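Local coordinates for hypothetical protein (Geobacillus stearothermophilus, PDB 1SFS), which is of unknown function but carries a glycoside hydrolase-like domain and may be a bacterial lysozyme, at residues Tyr52-Val66 against Ile78-Ala91. Residues are numbered along the deposited sequence; the frame is centred on the assembly and turned at random.
Sequences YPKFWGRYLSEVPNV and IRNYGVKVLPIYNA
The Tyr-59 ring takes Ile-88 CD1 over one face, 4.1 Å from the ring centroid in a CH-pi contact, while the other branch, Ile-88 CG2, touches Tyr-59 CE2; Arg-58 NH1 lies at the ring's edge, in plane. The Asn-90 side chain crosses the same ring at about a right angle, the amide plane turned 40° from the ring, with CG 3.4 Å from Tyr-59 CD2; its ND2 is hydrogen-bonded to Ser-67 OG, and Val-63 CG2 meets OD1 from the opposite direction. With CG between the backbone N and the carbonyl carbon (chi1 72°), the amide is turned toward Tyr-59 CD2. At the far end, the edge of the Tyr-52 ring meets Tyr-81 O: the hydroxyl OH donates to that oxygen at 2.6 Å, in the carbonyl plane and on a lone pair. With a phenylalanine in place of Tyr-52, the Tyr-81 carbonyl would probably lose this bond, one of the ties between the turn after the helix and the loop leading into strand 55-59. That turn is a Schellman motif ending helix 72-80 at Gly-82, the helix of a beta-alpha-beta unit whose strands 55-59 and 84-89 run parallel as neighbours in the central sheet. Backbone bonds alternate from Lys-84 N to Lys-54 O as far as Leu-60 N to Ile-88 O (2.8 Å). A water donates to both Lys-54 O and Gly-82 O. In one of its two conformers, Leu-86 CD2 lies 3.6 Å from Phe-55 CD1, side by side. On the other face, Val-83 CG1 packs against Trp-56 CB; Trp-56 NE1 bonds Ser-34, and Arg-58 salt-bridges Glu-74.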
ATOM      1  N   TYR A  52     -14.301  10.929   6.532  1.00 12.48           N
ATOM      2  CA  TYR A  52     -13.380  10.664   7.620  1.00 11.57           C
ATOM      3  C   TYR A  52     -12.546   9.429   7.277  1.00 10.68           C
ATOM      4  O   TYR A  52     -13.075   8.326   7.266  1.00 12.24           O
ATOM      5  CB  TYR A  52     -14.153  10.432   8.959  1.00 13.61           C
ATOM      6  CG  TYR A  52     -13.235  10.778  10.073  1.00 12.45           C
ATOM      7  CD1 TYR A  52     -13.412  11.966  10.796  1.00 12.62           C
ATOM      8  CD2 TYR A  52     -12.169   9.987  10.428  1.00 12.44           C
ATOM      9  CE1 TYR A  52     -12.548  12.294  11.830  1.00 11.75           C
ATOM     10  CE2 TYR A  52     -11.260  10.329  11.437  1.00 11.79           C
ATOM     11  CZ  TYR A  52     -11.458  11.476  12.125  1.00 11.53           C
ATOM     12  OH  TYR A  52     -10.605  11.864  13.127  1.00 11.52           O
ATOM     13  N   PRO A  53     -11.261   9.581   6.968  1.00 10.55           N
ATOM     14  CA  PRO A  53     -10.503   8.400   6.536  1.00  9.87           C
ATOM     15  C   PRO A  53     -10.208   7.518   7.717  1.00 10.01           C
ATOM     16  O   PRO A  53      -9.797   8.010   8.780  1.00 12.28           O
ATOM     17  CB  PRO A  53      -9.271   9.026   5.919  1.00 10.99           C
ATOM     18  CG  PRO A  53      -9.055  10.266   6.761  1.00 11.46           C
ATOM     19  CD  PRO A  53     -10.439  10.789   7.045  1.00 11.38           C
ATOM     20  N   LYS A  54     -10.311   6.207   7.557  1.00  9.54           N
ATOM     21  CA  LYS A  54      -9.937   5.276   8.606  1.00  9.97           C
ATOM     22  C   LYS A  54      -8.464   4.880   8.495  1.00  8.74           C
ATOM     23  O   LYS A  54      -7.876   4.396   9.480  1.00  9.42           O
ATOM     24  CB  LYS A  54     -10.837   4.058   8.629  1.00 12.09           C
ATOM     25  CG  LYS A  54     -12.297   4.381   8.728  1.00 17.24           C
ATOM     26  CD  LYS A  54     -12.735   5.530   9.616  1.00 23.14           C
ATOM     27  CE  LYS A  54     -14.230   5.879   9.615  1.00 28.13           C
ATOM     28  NZ  LYS A  54     -14.776   6.362   8.247  1.00 20.56           N
ATOM     29  N   PHE A  55      -7.872   5.105   7.340  1.00  8.14           N
ATOM     30  CA  PHE A  55      -6.489   4.808   7.075  1.00  7.67           C
ATOM     31  C   PHE A  55      -5.990   5.800   6.044  1.00  7.11           C
ATOM     32  O   PHE A  55      -6.792   6.371   5.291  1.00  7.87           O
ATOM     33  CB  PHE A  55      -6.253   3.357   6.648  1.00  8.06           C
ATOM     34  CG  PHE A  55      -6.997   2.969   5.371  1.00  8.05           C
ATOM     35  CD1 PHE A  55      -6.367   3.095   4.141  1.00  8.62           C
ATOM     36  CD2 PHE A  55      -8.298   2.534   5.413  1.00  9.11           C
ATOM     37  CE1 PHE A  55      -7.058   2.762   2.984  1.00  9.44           C
ATOM     38  CE2 PHE A  55      -8.990   2.191   4.232  1.00  9.22           C
ATOM     39  CZ  PHE A  55      -8.357   2.295   3.029  1.00  9.77           C
ATOM     40  N   TRP A  56      -4.672   5.980   6.033  1.00  7.15           N
ATOM     41  CA  TRP A  56      -4.050   6.981   5.155  1.00  6.74           C
ATOM     42  C   TRP A  56      -2.756   6.393   4.638  1.00  6.84           C
ATOM     43  O   TRP A  56      -1.811   6.166   5.414  1.00  7.83           O
ATOM     44  CB  TRP A  56      -3.859   8.288   5.901  1.00  7.44           C
ATOM     45  CG  TRP A  56      -3.663   9.491   4.997  1.00  7.06           C
ATOM     46  CD1 TRP A  56      -2.785   9.633   3.968  1.00  7.60           C
ATOM     47  CD2 TRP A  56      -4.387  10.729   5.073  1.00  7.29           C
ATOM     48  NE1 TRP A  56      -2.940  10.860   3.384  1.00  7.37           N
ATOM     49  CE2 TRP A  56      -3.894  11.546   4.043  1.00  7.38           C
ATOM     50  CE3 TRP A  56      -5.413  11.199   5.881  1.00  8.51           C
ATOM     51  CZ2 TRP A  56      -4.398  12.835   3.839  1.00  8.33           C
ATOM     52  CZ3 TRP A  56      -5.904  12.475   5.675  1.00  9.33           C
ATOM     53  CH2 TRP A  56      -5.389  13.271   4.662  1.00  9.27           C
ATOM     54  N   GLY A  57      -2.673   6.121   3.347  1.00  6.72           N
ATOM     55  CA  GLY A  57      -1.474   5.606   2.714  1.00  6.89           C
ATOM     56  C   GLY A  57      -0.414   6.707   2.594  1.00  6.50           C
ATOM     57  O   GLY A  57      -0.699   7.791   2.108  1.00  7.24           O
ATOM     58  N   ARG A  58       0.775   6.383   3.048  1.00  6.89           N
ATOM     59  CA  ARG A  58       1.888   7.309   3.078  1.00  6.72           C
ATOM     60  C   ARG A  58       3.179   6.575   2.815  1.00  7.49           C
ATOM     61  O   ARG A  58       3.306   5.373   3.035  1.00  8.74           O
ATOM     62  CB  ARG A  58       1.969   7.996   4.447  1.00  7.43           C
ATOM     63  CG  ARG A  58       0.860   9.006   4.691  1.00  7.56           C
ATOM     64  CD  ARG A  58       0.981  10.256   3.784  1.00  7.47           C
ATOM     65  NE  ARG A  58       2.206  10.961   4.141  1.00  8.01           N
ATOM     66  CZ  ARG A  58       3.305  11.045   3.437  1.00  7.85           C
ATOM     67  NH1 ARG A  58       3.365  10.611   2.162  1.00  8.52           N
ATOM     68  NH2 ARG A  58       4.369  11.584   3.995  1.00  9.43           N
ATOM     69  N   TYR A  59       4.178   7.321   2.351  1.00  7.72           N
ATOM     70  CA  TYR A  59       5.435   6.746   1.864  1.00  8.28           C
ATOM     71  C   TYR A  59       6.489   6.707   2.927  1.00  8.02           C
ATOM     72  O   TYR A  59       6.722   7.653   3.685  1.00 10.03           O
ATOM     73  CB  TYR A  59       5.901   7.538   0.606  1.00  9.28           C
ATOM     74  CG  TYR A  59       4.912   7.352  -0.476  1.00  8.81           C
ATOM     75  CD1 TYR A  59       3.783   8.161  -0.590  1.00 10.43           C
ATOM     76  CD2 TYR A  59       4.992   6.274  -1.358  1.00 10.48           C
ATOM     77  CE1 TYR A  59       2.834   7.946  -1.567  1.00 10.94           C
ATOM     78  CE2 TYR A  59       4.075   6.052  -2.342  1.00 11.70           C
ATOM     79  CZ  TYR A  59       2.986   6.879  -2.465  1.00 11.86           C
ATOM     80  OH  TYR A  59       2.015   6.680  -3.404  1.00 14.96           O
ATOM     81  N   LEU A  60       7.235   5.599   2.975  1.00  9.16           N
ATOM     82  CA  LEU A  60       8.298   5.366   3.937  1.00  9.76           C
ATOM     83  C   LEU A  60       9.521   6.247   3.717  1.00 12.21           C
ATOM     84  O   LEU A  60      10.269   6.453   4.695  1.00 16.85           O
ATOM     85  CB  LEU A  60       8.709   3.910   3.921  1.00 10.26           C
ATOM     86  CG  LEU A  60       7.705   2.945   4.558  1.00  9.62           C
ATOM     87  CD1 LEU A  60       8.050   1.511   4.205  1.00 14.54           C
ATOM     88  CD2 LEU A  60       7.652   3.072   6.069  1.00 12.65           C
ATOM     89  N   SER A  61       9.748   6.681   2.500  1.00 12.44           N
ATOM     90  CA  SER A  61      10.949   7.479   2.202  1.00 13.91           C
ATOM     91  C   SER A  61      10.624   8.488   1.110  1.00 13.61           C
ATOM     92  O   SER A  61       9.592   8.454   0.404  1.00 14.87           O
ATOM     93  CB  SER A  61      12.109   6.567   1.883  1.00 16.21           C
ATOM     94  OG  SER A  61      11.879   5.867   0.685  1.00 16.24           O
ATOM     95  N   GLU A  62      11.509   9.465   1.031  1.00 15.19           N
ATOM     96  CA  GLU A  62      11.450  10.595   0.114  1.00 14.82           C
ATOM     97  C   GLU A  62      11.902  10.163  -1.264  1.00 15.77           C
ATOM     98  O   GLU A  62      13.018   9.646  -1.406  1.00 19.91           O
ATOM     99  CB  GLU A  62      12.339  11.706   0.669  1.00 19.28           C
ATOM    100  CG  GLU A  62      12.257  13.013  -0.090  1.00 21.78           C
ATOM    101  CD  GLU A  62      11.098  13.845   0.387  1.00 20.00           C
ATOM    102  OE1 GLU A  62      10.808  14.881  -0.311  1.00 26.13           O
ATOM    103  OE2 GLU A  62      10.506  13.523   1.482  1.00 17.85           O
ATOM    104  N   VAL A  63      11.127  10.423  -2.304  1.00 16.10           N
ATOM    105  CA  VAL A  63      11.536  10.220  -3.678  1.00 18.02           C
ATOM    106  C   VAL A  63      11.342  11.547  -4.370  1.00 20.45           C
ATOM    107  O   VAL A  63      10.193  12.022  -4.485  1.00 19.79           O
ATOM    108  CB  VAL A  63      10.743   9.093  -4.331  1.00 19.31           C
ATOM    109  CG1 VAL A  63      11.153   9.017  -5.818  1.00 24.56           C
ATOM    110  CG2 VAL A  63      10.962   7.758  -3.625  1.00 23.04           C
ATOM    111  N   PRO A  64      12.361  12.246  -4.814  1.00 25.57           N
ATOM    112  CA  PRO A  64      12.193  13.557  -5.445  1.00 30.72           C
ATOM    113  C   PRO A  64      11.197  13.511  -6.605  1.00 32.40           C
ATOM    114  O   PRO A  64      11.180  12.522  -7.360  1.00 34.66           O
ATOM    115  CB  PRO A  64      13.586  13.907  -5.996  1.00 32.18           C
ATOM    116  CG  PRO A  64      14.487  13.177  -5.025  1.00 33.43           C
ATOM    117  CD  PRO A  64      13.787  11.876  -4.726  1.00 30.57           C
ATOM    118  N   ASN A  65      10.348  14.529  -6.654  1.00 34.75           N
ATOM    119  CA  ASN A  65       9.331  14.681  -7.678  1.00 37.64           C
ATOM    120  C   ASN A  65       8.240  13.640  -7.576  1.00 33.67           C
ATOM    121  O   ASN A  65       7.483  13.472  -8.551  1.00 42.82           O
ATOM    122  CB  ASN A  65       9.914  14.518  -9.102  1.00 43.13           C
ATOM    123  CG  ASN A  65      10.833  15.707  -9.357  1.00 48.08           C
ATOM    124  OD1 ASN A  65      10.444  16.788  -8.919  1.00 57.60           O
ATOM    125  ND2 ASN A  65      11.929  15.384 -10.010  1.00 58.53           N
ATOM    126  N   VAL A  66       8.185  12.926  -6.447  1.00 27.49           N
ATOM    127  CA  VAL A  66       7.281  11.766  -6.416  1.00 22.31           C
ATOM    128  C   VAL A  66       6.613  11.617  -5.046  1.00 16.05           C
ATOM    129  O   VAL A  66       5.376  11.548  -5.001  1.00 19.01           O
ATOM    130  CB  VAL A  66       8.013  10.459  -6.773  1.00 24.61           C
ATOM    131  CG1 VAL A  66       7.029   9.297  -6.610  1.00 22.99           C
ATOM    132  CG2 VAL A  66       8.606  10.432  -8.171  1.00 28.68           C
ATOM    133  N   ILE A  78      -1.174  11.669  12.593  1.00  9.18           N
ATOM    134  CA  ILE A  78      -2.173  10.826  11.973  1.00  8.77           C
ATOM    135  C   ILE A  78      -2.900   9.999  13.027  1.00  9.07           C
ATOM    136  O   ILE A  78      -4.123   9.900  13.033  1.00  9.69           O
ATOM    137  CB  ILE A  78      -1.518   9.953  10.866  1.00  9.06           C
ATOM    138  CG1 ILE A  78      -0.959  10.829   9.739  1.00  9.80           C
ATOM    139  CG2 ILE A  78      -2.514   8.948  10.344  1.00 10.82           C
ATOM    140  CD1 ILE A  78      -0.080  10.072   8.758  1.00 11.33           C
ATOM    141  N   ARG A  79      -2.132   9.391  13.922  1.00  9.18           N
ATOM    142  CA  ARG A  79      -2.733   8.566  14.959  1.00 10.03           C
ATOM    143  C   ARG A  79      -3.578   9.390  15.892  1.00  9.57           C
ATOM    144  O   ARG A  79      -4.558   8.876  16.455  1.00 10.76           O
ATOM    145  CB  ARG A  79      -1.657   7.783  15.692  1.00 12.00           C
ATOM    146  CG  ARG A  79      -0.911   6.808  14.784  1.00 13.31           C
ATOM    147  CD  ARG A  79       0.070   5.897  15.434  1.00 15.52           C
ATOM    148  NE  ARG A  79      -0.682   4.866  16.192  1.00 17.68           N
ATOM    149  CZ  ARG A  79      -0.860   4.708  17.490  1.00 19.20           C
ATOM    150  NH1 ARG A  79      -1.606   3.653  17.881  1.00 24.80           N
ATOM    151  NH2 ARG A  79      -0.327   5.561  18.317  1.00 23.84           N
ATOM    152  N   ASN A  80      -3.266  10.667  16.103  1.00 10.16           N
ATOM    153  CA  ASN A  80      -4.075  11.553  16.945  1.00 10.49           C
ATOM    154  C   ASN A  80      -5.466  11.695  16.410  1.00  9.18           C
ATOM    155  O   ASN A  80      -6.401  11.945  17.194  1.00 10.76           O
ATOM    156  CB  ASN A  80      -3.332  12.864  17.090  1.00 13.96           C
ATOM    157  CG  ASN A  80      -4.186  14.044  17.463  1.00 14.53           C
ATOM    158  OD1 ASN A  80      -4.730  14.732  16.673  1.00 26.79           O
ATOM    159  ND2 ASN A  80      -4.252  14.204  18.739  1.00 21.18           N
ATOM    160  N   TYR A  81      -5.692  11.544  15.105  1.00  8.90           N
ATOM    161  CA  TYR A  81      -7.018  11.581  14.510  1.00  9.05           C
ATOM    162  C   TYR A  81      -7.744  10.248  14.525  1.00  9.32           C
ATOM    163  O   TYR A  81      -8.841  10.122  13.995  1.00 10.54           O
ATOM    164  CB  TYR A  81      -6.913  12.111  13.089  1.00 10.58           C
ATOM    165  CG  TYR A  81      -6.305  13.452  12.937  1.00 12.62           C
ATOM    166  CD1 TYR A  81      -6.740  14.546  13.608  1.00 17.30           C
ATOM    167  CD2 TYR A  81      -5.236  13.583  12.043  1.00 15.91           C
ATOM    168  CE1 TYR A  81      -6.110  15.789  13.392  1.00 18.41           C
ATOM    169  CE2 TYR A  81      -4.600  14.734  11.799  1.00 17.56           C
ATOM    170  CZ  TYR A  81      -5.058  15.833  12.506  1.00 17.49           C
ATOM    171  OH  TYR A  81      -4.385  17.020  12.239  1.00 28.84           O
ATOM    172  N   GLY A  82      -7.105   9.217  15.109  1.00  9.65           N
ATOM    173  CA  GLY A  82      -7.737   7.896  15.060  1.00 10.45           C
ATOM    174  C   GLY A  82      -7.639   7.233  13.691  1.00 10.46           C
ATOM    175  O   GLY A  82      -8.484   6.360  13.360  1.00 12.76           O
ATOM    176  N   VAL A  83      -6.656   7.666  12.894  1.00  8.94           N
ATOM    177  CA  VAL A  83      -6.427   7.158  11.548  1.00  8.78           C
ATOM    178  C   VAL A  83      -5.216   6.231  11.586  1.00  8.71           C
ATOM    179  O   VAL A  83      -4.225   6.511  12.266  1.00 10.14           O
ATOM    180  CB  VAL A  83      -6.199   8.373  10.626  1.00  8.40           C
ATOM    181  CG1 VAL A  83      -5.877   7.907   9.180  1.00  9.51           C
ATOM    182  CG2 VAL A  83      -7.396   9.274  10.591  1.00  9.97           C
ATOM    183  N   LYS A  84      -5.299   5.127  10.848  0.61  8.72           N
ATOM    184  CA  LYS A  84      -4.210   4.179  10.702  0.61  8.75           C
ATOM    185  C   LYS A  84      -3.264   4.588   9.570  0.61  7.91           C
ATOM    186  O   LYS A  84      -3.743   4.983   8.502  0.61 11.15           O
ATOM    187  CB  LYS A  84      -4.782   2.803  10.390  0.61  9.40           C
ATOM    188  CG  LYS A  84      -5.601   2.156  11.454  0.61 11.93           C
ATOM    189  CD  LYS A  84      -4.740   1.592  12.560  0.61 14.73           C
ATOM    190  CE  LYS A  84      -5.502   1.000  13.725  0.61 20.33           C
ATOM    191  NZ  LYS A  84      -4.594   0.045  14.433  0.61 36.97           N
ATOM    192  N   VAL A  85      -1.963   4.465   9.782  1.00  8.69           N
ATOM    193  CA  VAL A  85      -0.994   4.687   8.727  1.00  8.53           C
ATOM    194  C   VAL A  85      -0.873   3.426   7.867  1.00  8.43           C
ATOM    195  O   VAL A  85      -0.711   2.334   8.425  1.00  9.70           O
ATOM    196  CB  VAL A  85       0.378   5.035   9.331  1.00 11.73           C
ATOM    197  CG1 VAL A  85       1.381   5.268   8.212  1.00 14.51           C
ATOM    198  CG2 VAL A  85       0.290   6.200  10.286  1.00 14.05           C
ATOM    199  N   LEU A  86      -0.926   3.553   6.554  0.62  8.05           N
ATOM    200  CA  LEU A  86      -0.795   2.469   5.571  0.62  8.43           C
ATOM    201  C   LEU A  86       0.544   2.684   4.841  0.62  7.16           C
ATOM    202  O   LEU A  86       0.605   3.504   3.909  0.62  7.52           O
ATOM    203  CB  LEU A  86      -2.065   2.527   4.707  0.62  8.95           C
ATOM    204  CG  LEU A  86      -2.078   1.776   3.381  0.62  8.21           C
ATOM    205  CD1 LEU A  86      -1.762   0.324   3.694  0.62 10.49           C
ATOM    206  CD2 LEU A  86      -3.377   1.883   2.605  0.62  9.43           C
ATOM    207  N   PRO A  87       1.653   2.058   5.298  1.00  8.31           N
ATOM    208  CA  PRO A  87       2.970   2.424   4.790  1.00  8.28           C
ATOM    209  C   PRO A  87       3.322   1.839   3.461  1.00  7.62           C
ATOM    210  O   PRO A  87       3.050   0.652   3.228  1.00  8.99           O
ATOM    211  CB  PRO A  87       3.935   1.882   5.890  1.00 11.04           C
ATOM    212  CG  PRO A  87       3.072   1.316   6.944  1.00 12.21           C
ATOM    213  CD  PRO A  87       1.747   1.053   6.346  1.00  9.62           C
ATOM    214  N   ILE A  88       3.938   2.624   2.595  1.00  8.13           N
ATOM    215  CA  ILE A  88       4.273   2.263   1.241  1.00  7.96           C
ATOM    216  C   ILE A  88       5.747   2.495   0.993  1.00  7.64           C
ATOM    217  O   ILE A  88       6.265   3.565   1.302  1.00  8.86           O
ATOM    218  CB  ILE A  88       3.490   3.137   0.236  1.00  9.02           C
ATOM    219  CG1 ILE A  88       2.014   3.173   0.517  1.00 10.61           C
ATOM    220  CG2 ILE A  88       3.780   2.685  -1.186  1.00 11.04           C
ATOM    221  CD1 ILE A  88       1.290   4.328  -0.142  1.00 11.27           C
ATOM    222  N   TYR A  89       6.440   1.514   0.444  0.58  7.96           N
ATOM    223  CA  TYR A  89       7.831   1.632   0.010  0.58  8.38           C
ATOM    224  C   TYR A  89       7.882   1.806  -1.504  0.58  8.24           C
ATOM    225  O   TYR A  89       7.422   0.879  -2.180  0.58  8.04           O
ATOM    226  CB  TYR A  89       8.623   0.405   0.483  0.58 10.41           C
ATOM    227  CG  TYR A  89      10.074   0.503   0.040  0.58  9.80           C
ATOM    228  CD1 TYR A  89      10.923   1.398   0.686  0.58 11.19           C
ATOM    229  CD2 TYR A  89      10.561  -0.262  -1.014  0.58 11.54           C
ATOM    230  CE1 TYR A  89      12.241   1.507   0.287  0.58 13.17           C
ATOM    231  CE2 TYR A  89      11.894  -0.119  -1.384  0.58 13.62           C
ATOM    232  CZ  TYR A  89      12.718   0.752  -0.749  0.58 13.46           C
ATOM    233  OH  TYR A  89      14.037   0.853  -1.139  0.58 16.87           O
ATOM    234  N   ASN A  90       8.427   2.917  -2.013  1.00  9.30           N
ATOM    235  CA  ASN A  90       8.398   3.234  -3.434  1.00  9.75           C
ATOM    236  C   ASN A  90       9.733   3.688  -3.983  1.00 10.98           C
ATOM    237  O   ASN A  90       9.762   4.299  -5.051  1.00 13.11           O
ATOM    238  CB  ASN A  90       7.349   4.283  -3.759  1.00 10.47           C
ATOM    239  CG  ASN A  90       7.703   5.667  -3.300  1.00 11.25           C
ATOM    240  OD1 ASN A  90       8.395   5.814  -2.318  1.00 13.93           O
ATOM    241  ND2 ASN A  90       7.239   6.660  -3.992  1.00 14.51           N
ATOM    242  N   ALA A  91      10.805   3.344  -3.277  0.66 11.75           N
ATOM    243  CA  ALA A  91      12.143   3.812  -3.719  0.66 13.80           C
ATOM    244  C   ALA A  91      12.820   2.767  -4.588  0.66 14.77           C
ATOM    245  O   ALA A  91      13.949   2.336  -4.440  0.66 17.21           O
ATOM    246  CB  ALA A  91      13.007   4.156  -2.535  0.66 15.64           C
TER
HETATM  247  O   HOH W   1      -8.806   3.897  12.020  1.00 14.10           O
HETATM  248  O   HOH W   2       9.336   4.927   0.043  1.00 14.39           O